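Local atomic coordinates of nucleoporin NUP82 (Saccharomyces cerevisiae, PDB entry 3PBP), a protein that serves as a structural constituent of the yeast nuclear pore complex, where its N-terminal domain interacts with the nucleoporin NUP116. Residues N31-V36 with N47-S52; N432-L437 with F447-S452. The protein carries 1 engineered substitution. All blocks are in the same frame, centred on the assembly; numbering follows the deposited sequence.

Interaction 1 of 2, residues N31-V36 with N47-S52; sequences NGTRIV and NVLTDS
Arg-34 and Asn-47 form an antiparallel non-hydrogen-bonded pair where strand 34-39 starts and strand 42-47 ends. This closes the open end of a beta hairpin. The CA atoms of Arg-34 and Asn-47 are 4.3 Å apart and both side chains lie on the same face of the sheet. One residue further out, Val-48 N donates to Thr-33 O at 3.0 Å. The chain then turns away. Asn-47 shapes that turn. Its CG lies anti to the backbone N (chi1 -177°), which folds OD1 back over the following residues. Asn-47 OD1 accepts from Leu-49 N at 2.8 Å, in the carbonyl plane, and from Thr-50 N at 2.9 Å, from above it. This is an Asx turn extended to an Asx motif. It starts the loop between the third and fourth strands of the four-stranded first blade of the beta-propeller domain. From further along the loop, Asp-51 OD2 accepts from Asn-47 N at 2.8 Å. An alanine in place of Asn-47 would probably leave the amides of Leu-49 and Thr-50 without their shared acceptor and set this turn free to shift. The other end of the Asn-47 amide faces Arg-34, with Asn-47 ND2 3.5 Å from the Arg-34 CG. ND2 also lies at the edge of the guanidinium, whose plane is turned 76° from the amide. The guanidinium makes a cation-pi contact with Trp-95. Away from Asn-47, Val-48 CG2 meets Ile-35 CD1 at 4.2 Å. Val-48 also touches Trp-431, and Ile-35 touches Ile-429, both of strand 425-431.

Interaction 2 of 2, residues N432-L437 with F447-S452; sequences NDQSNL and FQNISS
Asn-436 and Leu-437 pair with Asn-449 and Gln-448 in antiparallel register. The short axes of strands 434-437 and 447-449 come within 4.5 Å, with 133° between their directions, so these short segments are well off a straight antiparallel line. Leu-437 and Gln-448 make the hydrogen-bonded pair. Leu-437 N donates to Gln-448 O at 2.7 Å, and Gln-448 N returns a bond to Leu-437 O at 3.0 Å. Asn-436 and Asn-449 make the adjacent non-hydrogen-bonded pair, and their side chains diverge at the base. Past it, Ile-450 N donates to Ser-435 O at 3.1 Å. Ser-435 OG adds a weak bond to Ile-450 O at 3.2 Å. Its chi1 of 40° places OG between the backbone N and the carbonyl carbon, on the side of Ile-450. The apolar part of the contact is carried by Ile-450. Its CG1 lies beside its own backbone N (chi1 -59°) and passes over the backbone between Asn-436 and Leu-437. Ile-450 CD1 then meets Leu-437 CB at 3.6 Å. Leu-437 and Gln-448 share a face of the sheet. Leu-437 packs on Ile-417 of strand 413-419, and Gln-448 NE2 donates to Ile-417 O, so the polar end of the glutamine is held by the neighbouring sheet. Phe-447 instead packs on Ile-429, and its ring meets Phe-13 edge to face. Ile-450 also touches Tyr-374, and the chain ends two residues later, with Ser-452 against Lys-372. These two strands form the C-terminal beta hairpin of the domain, stacked against the preceding sheet as successive blades are in a beta-propeller.

The two contacts come in series along the chain, interaction 1 near the N-terminal end and interaction 2 at the C-terminal end. In space their centres are 15 Å apart and their nearest atoms about 6 Å apart, without touching. Interaction 1 belongs to the four-stranded sheet from strand 24-29 to strand 55-58, interaction 2 to the three-stranded sheet of strands 425-431, 434-440 and 445-449. Strand 425-431 bridges them. Its Ile-429 and Trp-431 touch side chains of both contacts, and Asn-430 shares a backbone bond with Gly-32. Phe-13 likewise touches Ile-35 and Phe-447. The first and last sheets of the chain are thus neighbours, consistent with the closed ring of a beta-propeller.

Interaction 1 of 2, residues N31-V36 with N47-S52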
ATOM      1  N   ASN A  31       7.771   3.746  24.967  1.00 51.50           N
ATOM      2  CA  ASN A  31       8.736   4.834  25.050  1.00 52.44           C
ATOM      3  C   ASN A  31      10.168   4.408  25.396  1.00 51.15           C
ATOM      4  O   ASN A  31      10.826   5.046  26.216  1.00 48.55           O
ATOM      5  CB  ASN A  31       8.237   5.876  26.050  1.00 56.20           C
ATOM      6  CG  ASN A  31       8.947   7.201  25.904  1.00 59.85           C
ATOM      7  OD1 ASN A  31       9.120   7.718  24.790  1.00 62.27           O
ATOM      8  ND2 ASN A  31       9.354   7.771  27.027  1.00 61.79           N
ATOM      9  N   GLY A  32      10.637   3.337  24.744  1.00 51.26           N
ATOM     10  CA  GLY A  32      11.984   2.822  24.950  1.00 51.49           C
ATOM     11  C   GLY A  32      12.220   2.264  26.342  1.00 52.30           C
ATOM     12  O   GLY A  32      13.356   2.133  26.810  1.00 51.65           O
ATOM     13  N   THR A  33      11.124   1.910  26.996  1.00 52.01           N
ATOM     14  CA  THR A  33      11.155   1.408  28.351  1.00 50.24           C
ATOM     15  C   THR A  33      11.301  -0.109  28.431  1.00 49.33           C
ATOM     16  O   THR A  33      11.919  -0.611  29.350  1.00 49.61           O
ATOM     17  CB  THR A  33       9.879   1.925  29.097  1.00 51.41           C
ATOM     18  OG1 THR A  33      10.274   2.588  30.301  1.00 53.73           O
ATOM     19  CG2 THR A  33       8.884   0.801  29.415  1.00 51.59           C
ATOM     20  N   ARG A  34      10.756  -0.843  27.466  1.00 49.41           N
ATOM     21  CA  ARG A  34      10.855  -2.311  27.483  1.00 50.03           C
ATOM     22  C   ARG A  34      11.700  -2.774  26.309  1.00 50.81           C
ATOM     23  O   ARG A  34      11.493  -2.323  25.190  1.00 52.77           O
ATOM     24  CB  ARG A  34       9.487  -2.977  27.327  1.00 49.74           C
ATOM     25  CG  ARG A  34       8.364  -2.506  28.230  1.00 47.94           C
ATOM     26  CD  ARG A  34       7.083  -2.697  27.447  1.00 50.13           C
ATOM     27  NE  ARG A  34       6.191  -3.712  27.988  1.00 48.52           N
ATOM     28  CZ  ARG A  34       5.241  -4.307  27.276  1.00 48.21           C
ATOM     29  NH1 ARG A  34       5.076  -4.005  25.997  1.00 45.45           N
ATOM     30  NH2 ARG A  34       4.425  -5.174  27.855  1.00 49.78           N
ATOM     31  N   ILE A  35      12.618  -3.702  26.554  1.00 50.83           N
ATOM     32  CA  ILE A  35      13.498  -4.216  25.509  1.00 50.03           C
ATOM     33  C   ILE A  35      13.243  -5.686  25.177  1.00 49.95           C
ATOM     34  O   ILE A  35      13.045  -6.497  26.081  1.00 50.17           O
ATOM     35  CB  ILE A  35      14.976  -4.080  25.938  1.00 48.40           C
ATOM     36  CG1 ILE A  35      15.331  -2.604  26.099  1.00 48.37           C
ATOM     37  CG2 ILE A  35      15.888  -4.747  24.913  1.00 48.34           C
ATOM     38  CD1 ILE A  35      16.664  -2.400  26.783  1.00 48.25           C
ATOM     39  N   VAL A  36      13.233  -6.009  23.886  1.00 48.93           N
ATOM     40  CA  VAL A  36      13.073  -7.390  23.437  1.00 50.99           C
ATOM     41  C   VAL A  36      14.315  -7.691  22.604  1.00 52.32           C
ATOM     42  O   VAL A  36      14.689  -6.917  21.720  1.00 51.66           O
ATOM     43  CB  VAL A  36      11.785  -7.619  22.583  1.00 50.52           C
ATOM     44  CG1 VAL A  36      11.732  -9.060  22.074  1.00 47.77           C
ATOM     45  CG2 VAL A  36      10.553  -7.381  23.433  1.00 52.09           C
ATOM     46  N   ASN A  47      12.028  -5.290  31.250  1.00 56.36           N
ATOM     47  CA  ASN A  47      11.404  -3.996  31.451  1.00 54.93           C
ATOM     48  C   ASN A  47      12.331  -3.159  32.324  1.00 55.08           C
ATOM     49  O   ASN A  47      12.489  -3.404  33.516  1.00 54.70           O
ATOM     50  CB  ASN A  47      10.038  -4.124  32.119  1.00 52.46           C
ATOM     51  CG  ASN A  47       9.356  -2.788  32.273  1.00 50.45           C
ATOM     52  OD1 ASN A  47       9.903  -1.871  32.876  1.00 50.36           O
ATOM     53  ND2 ASN A  47       8.165  -2.664  31.716  1.00 51.44           N
ATOM     54  N   VAL A  48      12.949  -2.172  31.692  1.00 55.53           N
ATOM     55  CA  VAL A  48      13.876  -1.263  32.331  1.00 56.00           C
ATOM     56  C   VAL A  48      13.429  -0.648  33.670  1.00 57.02           C
ATOM     57  O   VAL A  48      14.273  -0.373  34.528  1.00 58.18           O
ATOM     58  CB  VAL A  48      14.241  -0.149  31.317  1.00 55.95           C
ATOM     59  CG1 VAL A  48      14.808   1.060  32.015  1.00 56.88           C
ATOM     60  CG2 VAL A  48      15.243  -0.701  30.312  1.00 56.67           C
ATOM     61  N   LEU A  49      12.127  -0.445  33.870  1.00 55.52           N
ATOM     62  CA  LEU A  49      11.651   0.171  35.107  1.00 55.72           C
ATOM     63  C   LEU A  49      11.039  -0.808  36.099  1.00 57.99           C
ATOM     64  O   LEU A  49      10.879  -0.491  37.286  1.00 58.35           O
ATOM     65  CB  LEU A  49      10.586   1.216  34.797  1.00 52.02           C
ATOM     66  CG  LEU A  49      10.839   2.240  33.704  1.00 51.64           C
ATOM     67  CD1 LEU A  49       9.573   3.057  33.487  1.00 46.59           C
ATOM     68  CD2 LEU A  49      12.033   3.118  34.079  1.00 49.89           C
ATOM     69  N   THR A  50      10.719  -1.998  35.613  1.00 59.06           N
ATOM     70  CA  THR A  50      10.036  -3.013  36.409  1.00 59.80           C
ATOM     71  C   THR A  50      10.784  -4.254  36.889  1.00 61.08           C
ATOM     72  O   THR A  50      10.503  -4.764  37.981  1.00 59.89           O
ATOM     73  CB  THR A  50       8.802  -3.489  35.627  1.00 60.13           C
ATOM     74  OG1 THR A  50       7.742  -2.556  35.835  1.00 59.21           O
ATOM     75  CG2 THR A  50       8.386  -4.925  36.025  1.00 60.55           C
ATOM     76  N   ASP A  51      11.700  -4.763  36.067  1.00 61.98           N
ATOM     77  CA  ASP A  51      12.438  -5.964  36.429  1.00 62.55           C
ATOM     78  C   ASP A  51      13.812  -5.670  37.009  1.00 63.94           C
ATOM     79  O   ASP A  51      14.297  -4.532  36.993  1.00 63.14           O
ATOM     80  CB  ASP A  51      12.623  -6.875  35.212  1.00 62.72           C
ATOM     81  CG  ASP A  51      11.339  -7.118  34.449  1.00 63.54           C
ATOM     82  OD1 ASP A  51      10.274  -7.239  35.091  1.00 66.73           O
ATOM     83  OD2 ASP A  51      11.398  -7.205  33.203  1.00 61.35           O
ATOM     84  N   SER A  52      14.424  -6.718  37.547  1.00 65.81           N
ATOM     85  CA  SER A  52      15.771  -6.621  38.083  1.00 67.33           C
ATOM     86  C   SER A  52      16.583  -7.610  37.241  1.00 67.58           C
ATOM     87  O   SER A  52      17.802  -7.515  37.141  1.00 68.94           O
ATOM     88  CB  SER A  52      15.810  -6.990  39.578  1.00 68.15           C
ATOM     89  OG  SER A  52      15.303  -8.290  39.816  1.00 67.67           O
TER

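Interaction 2 of 2, residues N432-L437 with F447-S452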
ATOM      1  N   ASN A 432      17.618   6.196  31.835  1.00 98.35           N
ATOM      2  CA  ASN A 432      18.009   7.208  32.809  1.00100.70           C
ATOM      3  C   ASN A 432      18.057   8.612  32.204  1.00101.39           C
ATOM      4  O   ASN A 432      19.121   9.228  32.095  1.00100.87           O
ATOM      5  CB  ASN A 432      19.362   6.844  33.438  1.00101.04           C
ATOM      6  CG  ASN A 432      19.354   5.464  34.069  1.00101.75           C
ATOM      7  OD1 ASN A 432      18.334   5.016  34.599  1.00102.47           O
ATOM      8  ND2 ASN A 432      20.493   4.787  34.028  1.00102.04           N
ATOM      9  N   ASP A 433      16.886   9.099  31.808  1.00102.28           N
ATOM     10  CA  ASP A 433      16.741  10.423  31.226  1.00103.38           C
ATOM     11  C   ASP A 433      17.537  10.685  29.959  1.00102.97           C
ATOM     12  O   ASP A 433      17.774  11.840  29.602  1.00103.78           O
ATOM     13  CB  ASP A 433      17.088  11.489  32.262  1.00106.01           C
ATOM     14  CG  ASP A 433      15.856  12.085  32.918  1.00108.37           C
ATOM     15  OD1 ASP A 433      15.000  12.634  32.184  1.00109.46           O
ATOM     16  OD2 ASP A 433      15.744  12.007  34.162  1.00109.53           O
ATOM     17  N   GLN A 434      17.954   9.629  29.277  1.00102.01           N
ATOM     18  CA  GLN A 434      18.702   9.802  28.042  1.00100.82           C
ATOM     19  C   GLN A 434      18.231   8.858  26.959  1.00 98.33           C
ATOM     20  O   GLN A 434      18.422   7.645  27.053  1.00 97.60           O
ATOM     21  CB  GLN A 434      20.198   9.592  28.276  1.00103.33           C
ATOM     22  CG  GLN A 434      20.945  10.859  28.657  1.00106.49           C
ATOM     23  CD  GLN A 434      22.452  10.661  28.659  1.00108.72           C
ATOM     24  OE1 GLN A 434      23.041  10.268  27.643  1.00110.08           O
ATOM     25  NE2 GLN A 434      23.088  10.929  29.799  1.00108.52           N
ATOM     26  N   SER A 435      17.605   9.419  25.932  1.00 95.48           N
ATOM     27  CA  SER A 435      17.130   8.610  24.826  1.00 93.11           C
ATOM     28  C   SER A 435      18.339   8.180  23.993  1.00 91.06           C
ATOM     29  O   SER A 435      19.272   8.952  23.780  1.00 90.64           O
ATOM     30  CB  SER A 435      16.114   9.398  23.986  1.00 92.88           C
ATOM     31  OG  SER A 435      16.499  10.749  23.822  1.00 94.13           O
ATOM     32  N   ASN A 436      18.329   6.931  23.548  1.00 88.83           N
ATOM     33  CA  ASN A 436      19.427   6.400  22.761  1.00 86.29           C
ATOM     34  C   ASN A 436      18.932   5.592  21.576  1.00 84.28           C
ATOM     35  O   ASN A 436      17.745   5.291  21.466  1.00 83.63           O
ATOM     36  CB  ASN A 436      20.301   5.518  23.645  1.00 87.39           C
ATOM     37  CG  ASN A 436      20.809   6.250  24.861  1.00 88.70           C
ATOM     38  OD1 ASN A 436      21.614   7.173  24.750  1.00 88.75           O
ATOM     39  ND2 ASN A 436      20.333   5.850  26.039  1.00 89.96           N
ATOM     40  N   LEU A 437      19.858   5.249  20.688  1.00 81.97           N
ATOM     41  CA  LEU A 437      19.547   4.461  19.511  1.00 80.24           C
ATOM     42  C   LEU A 437      20.420   3.225  19.543  1.00 80.33           C
ATOM     43  O   LEU A 437      21.638   3.326  19.566  1.00 80.83           O
ATOM     44  CB  LEU A 437      19.837   5.255  18.244  1.00 77.82           C
ATOM     45  CG  LEU A 437      19.701   4.496  16.927  1.00 77.23           C
ATOM     46  CD1 LEU A 437      18.261   4.036  16.721  1.00 77.39           C
ATOM     47  CD2 LEU A 437      20.137   5.403  15.798  1.00 76.31           C
ATOM     48  N   PHE A 447      25.321   1.609  20.741  1.00 90.65           N
ATOM     49  CA  PHE A 447      24.328   2.508  21.313  1.00 91.56           C
ATOM     50  C   PHE A 447      24.812   3.920  21.036  1.00 92.69           C
ATOM     51  O   PHE A 447      26.013   4.177  21.058  1.00 93.26           O
ATOM     52  CB  PHE A 447      24.180   2.277  22.826  1.00 90.07           C
ATOM     53  CG  PHE A 447      23.629   0.923  23.179  1.00 89.57           C
ATOM     54  CD1 PHE A 447      24.419  -0.215  23.075  1.00 89.52           C
ATOM     55  CD2 PHE A 447      22.302   0.775  23.556  1.00 89.37           C
ATOM     56  CE1 PHE A 447      23.895  -1.482  23.336  1.00 89.37           C
ATOM     57  CE2 PHE A 447      21.771  -0.490  23.818  1.00 89.72           C
ATOM     58  CZ  PHE A 447      22.570  -1.617  23.706  1.00 89.05           C
ATOM     59  N   GLN A 448      23.885   4.831  20.756  1.00 94.34           N
ATOM     60  CA  GLN A 448      24.244   6.213  20.466  1.00 96.00           C
ATOM     61  C   GLN A 448      23.226   7.177  21.032  1.00 97.59           C
ATOM     62  O   GLN A 448      22.038   6.872  21.085  1.00 98.10           O
ATOM     63  CB  GLN A 448      24.355   6.416  18.962  1.00 95.26           C
ATOM     64  CG  GLN A 448      25.212   5.368  18.313  1.00 95.96           C
ATOM     65  CD  GLN A 448      25.590   5.724  16.913  1.00 96.49           C
ATOM     66  OE1 GLN A 448      26.387   5.027  16.280  1.00 96.66           O
ATOM     67  NE2 GLN A 448      25.028   6.818  16.409  1.00 96.19           N
ATOM     68  N   ASN A 449      23.697   8.347  21.443  1.00 99.71           N
ATOM     69  CA  ASN A 449      22.824   9.356  22.020  1.00102.14           C
ATOM     70  C   ASN A 449      21.948   9.998  20.959  1.00103.74           C
ATOM     71  O   ASN A 449      22.377  10.199  19.824  1.00104.11           O
ATOM     72  CB  ASN A 449      23.662  10.421  22.721  1.00103.17           C
ATOM     73  CG  ASN A 449      24.543   9.840  23.817  1.00104.44           C
ATOM     74  OD1 ASN A 449      24.053   9.410  24.866  1.00105.04           O
ATOM     75  ND2 ASN A 449      25.851   9.817  23.575  1.00104.07           N
ATOM     76  N   ILE A 450      20.713  10.305  21.339  1.00105.56           N
ATOM     77  CA  ILE A 450      19.757  10.936  20.440  1.00107.34           C
ATOM     78  C   ILE A 450      19.262  12.217  21.104  1.00109.14           C
ATOM     79  O   ILE A 450      18.847  12.203  22.263  1.00109.10           O
ATOM     80  CB  ILE A 450      18.537  10.014  20.170  1.00106.81           C
ATOM     81  CG1 ILE A 450      18.995   8.691  19.551  1.00105.76           C
ATOM     82  CG2 ILE A 450      17.551  10.721  19.251  1.00107.18           C
ATOM     83  CD1 ILE A 450      19.686   8.837  18.206  1.00105.15           C
ATOM     84  N   SER A 451      19.322  13.328  20.380  1.00111.42           N
ATOM     85  CA  SER A 451      18.862  14.596  20.928  1.00113.82           C
ATOM     86  C   SER A 451      17.339  14.677  20.825  1.00115.17           C
ATOM     87  O   SER A 451      16.771  14.514  19.740  1.00115.26           O
ATOM     88  CB  SER A 451      19.510  15.766  20.178  1.00114.19           C
ATOM     89  OG  SER A 451      19.242  15.701  18.787  1.00115.56           O
ATOM     90  N   SER A 452      16.694  14.905  21.971  1.00116.56           N
ATOM     91  CA  SER A 452      15.232  15.016  22.091  1.00117.73           C
ATOM     92  C   SER A 452      14.536  13.667  22.335  1.00118.23           C
ATOM     93  O   SER A 452      13.849  13.549  23.378  1.00118.00           O
ATOM     94  CB  SER A 452      14.631  15.697  20.848  1.00117.90           C
ATOM     95  OG  SER A 452      13.253  15.989  21.022  1.00117.01           O
ATOM     96  OXT SER A 452      14.675  12.748  21.491  1.00118.81           O
TER